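Local coordinates for DspB (Aggregatibacter actinomycetemcomitans, PDB 1YHT), which is a family 20 beta-N-acetylhexosaminidase that releases biofilm, probably by cleaving its N-acetylglucosamine polymer, at residues Ile25-Tyr30 against Ser328-Asp333. Numbering follows the deposited sequence.
Sequences IARHFY and SIWGED. With GOL (glycerol), chain C.
Arg27 packs CB of its side chain directly against the backbone of Gly331, which has no side chain, CB of Arg27 lying 3.4 Å from C of Gly331. Farther out the arginine bends at chi2 (60°) and runs alongside Trp330, pointing the same way. The edge of its guanidinium reaches the indole, NH1 of Arg27 being 3.5 Å from CE3 of Trp330, with the two planes 67° apart. Residues 25-30 follow strand 18-24, and residues 328-333 carry the end of strand 324-329 into the loop beyond it; these first and last strands of a TIM barrel are parallel neighbours that close the ring, here at the end where such enzymes carry their active site. Asp24 ties both segments, pairing with Arg27 NH1 and accepting from Gly331 N, while Glu58 takes Arg27 NE. A glycerol, probably from the crystallisation liquor, has C1 3.8 Å above one face of the Trp330 ring; its O1 donates to Glu332 OE1 (2.7 Å), and Arg27 NH1 makes a weak hydrogen bond to O3 of the glycerol. Glu332 OE2 is a long 3.9 Å from Arg27 NH1, an attraction of charges alone. Between buried residues, a water accepts from Tyr30 OH (2.6 Å) and donates to Ile329 O (2.8 Å).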
# COMPACT_ATOMS: atom_id res chain seq x y z
N ILE A 25 -7.01 -3.65 -3.00
CA ILE A 25 -8.24 -4.39 -2.90
C ILE A 25 -9.27 -3.64 -2.07
O ILE A 25 -10.34 -4.13 -1.89
CB ILE A 25 -8.04 -5.85 -2.40
CG1 ILE A 25 -7.56 -5.94 -0.95
CG2 ILE A 25 -7.09 -6.61 -3.37
CD1 ILE A 25 -7.51 -7.32 -0.46
N ALA A 26 -8.94 -2.43 -1.61
CA ALA A 26 -9.87 -1.63 -0.83
C ALA A 26 -10.86 -0.90 -1.73
O ALA A 26 -12.03 -0.77 -1.41
CB ALA A 26 -9.11 -0.62 0.03
N ARG A 27 -10.36 -0.36 -2.83
CA ARG A 27 -11.19 0.37 -3.80
C ARG A 27 -11.87 -0.53 -4.85
O ARG A 27 -12.82 -0.11 -5.49
CB ARG A 27 -10.35 1.40 -4.55
CG ARG A 27 -10.08 2.70 -3.77
CD ARG A 27 -9.32 2.50 -2.45
NE ARG A 27 -8.88 3.83 -2.03
CZ ARG A 27 -7.79 4.44 -2.47
NH1 ARG A 27 -6.95 3.79 -3.25
NH2 ARG A 27 -7.53 5.69 -2.10
N HIS A 28 -11.28 -1.70 -5.10
CA HIS A 28 -11.86 -2.69 -6.03
C HIS A 28 -11.52 -4.10 -5.51
O HIS A 28 -10.36 -4.37 -5.20
CB HIS A 28 -11.30 -2.55 -7.44
CG HIS A 28 -12.12 -3.28 -8.47
ND1 HIS A 28 -12.02 -4.64 -8.68
CD2 HIS A 28 -13.11 -2.85 -9.28
CE1 HIS A 28 -12.89 -5.01 -9.61
NE2 HIS A 28 -13.56 -3.94 -9.99
N PHE A 29 -12.51 -4.99 -5.40
CA PHE A 29 -12.27 -6.29 -4.77
C PHE A 29 -11.81 -7.28 -5.80
O PHE A 29 -12.27 -7.21 -6.93
CB PHE A 29 -13.55 -6.80 -4.12
CG PHE A 29 -13.36 -7.92 -3.16
CD1 PHE A 29 -12.90 -7.69 -1.89
CD2 PHE A 29 -13.65 -9.23 -3.53
CE1 PHE A 29 -12.73 -8.70 -0.98
CE2 PHE A 29 -13.49 -10.26 -2.63
CZ PHE A 29 -13.03 -10.00 -1.36
N TYR A 30 -10.96 -8.22 -5.41
CA TYR A 30 -10.50 -9.29 -6.28
C TYR A 30 -10.71 -10.66 -5.62
O TYR A 30 -10.39 -10.89 -4.43
CB TYR A 30 -9.00 -9.11 -6.64
CG TYR A 30 -8.67 -7.78 -7.33
CD1 TYR A 30 -8.35 -7.74 -8.70
CD2 TYR A 30 -8.68 -6.60 -6.63
CE1 TYR A 30 -8.00 -6.55 -9.34
CE2 TYR A 30 -8.38 -5.37 -7.27
CZ TYR A 30 -8.03 -5.36 -8.60
OH TYR A 30 -7.74 -4.17 -9.23
N SER A 328 1.90 -0.68 -9.01
CA SER A 328 0.72 -0.45 -8.18
C SER A 328 -0.54 -0.36 -9.05
O SER A 328 -0.61 0.44 -9.97
CB SER A 328 0.91 0.85 -7.37
OG SER A 328 1.96 0.76 -6.40
N ILE A 329 -1.54 -1.19 -8.76
CA ILE A 329 -2.82 -1.17 -9.45
C ILE A 329 -3.85 -0.64 -8.49
O ILE A 329 -4.29 -1.35 -7.59
CB ILE A 329 -3.26 -2.59 -9.92
CG1 ILE A 329 -2.17 -3.26 -10.76
CG2 ILE A 329 -4.62 -2.47 -10.65
CD1 ILE A 329 -2.48 -4.73 -11.23
N TRP A 330 -4.25 0.60 -8.72
CA TRP A 330 -5.15 1.32 -7.87
C TRP A 330 -6.55 1.21 -8.41
O TRP A 330 -6.77 1.20 -9.63
CB TRP A 330 -4.75 2.77 -7.75
CG TRP A 330 -3.40 3.01 -7.11
CD1 TRP A 330 -2.25 3.30 -7.74
CD2 TRP A 330 -3.11 3.01 -5.72
NE1 TRP A 330 -1.23 3.47 -6.83
CE2 TRP A 330 -1.74 3.29 -5.57
CE3 TRP A 330 -3.87 2.78 -4.57
CZ2 TRP A 330 -1.12 3.36 -4.34
CZ3 TRP A 330 -3.26 2.84 -3.35
CH2 TRP A 330 -1.90 3.12 -3.23
N GLY A 331 -7.50 1.17 -7.46
CA GLY A 331 -8.88 0.72 -7.70
C GLY A 331 -9.96 1.75 -7.88
O GLY A 331 -11.09 1.37 -8.20
N GLU A 332 -9.64 3.03 -7.68
CA GLU A 332 -10.65 4.14 -7.61
C GLU A 332 -11.63 4.17 -8.75
O GLU A 332 -12.79 4.57 -8.58
CB GLU A 332 -10.04 5.55 -7.82
CG GLU A 332 -9.03 6.04 -7.00
CD GLU A 332 -7.69 5.66 -7.47
OE1 GLU A 332 -6.98 6.46 -8.16
OE2 GLU A 332 -7.35 4.56 -7.05
N ASP A 333 -11.13 3.90 -9.95
CA ASP A 333 -11.86 4.19 -11.18
C ASP A 333 -12.41 2.92 -11.84
O ASP A 333 -12.98 2.98 -12.94
CB ASP A 333 -10.91 4.90 -12.19
CG ASP A 333 -10.67 6.38 -11.87
OD1 ASP A 333 -11.29 6.93 -10.94
OD2 ASP A 333 -9.81 6.99 -12.53
C1 GOL C . -3.58 6.83 -7.08
O1 GOL C . -4.41 7.33 -8.16
C2 GOL C . -3.82 7.72 -5.85
O2 GOL C . -2.64 8.42 -5.36
C3 GOL C . -4.59 6.98 -4.74
O3 GOL C . -5.68 6.11 -5.15
O HOH W 1 -6.90 -2.24 -7.64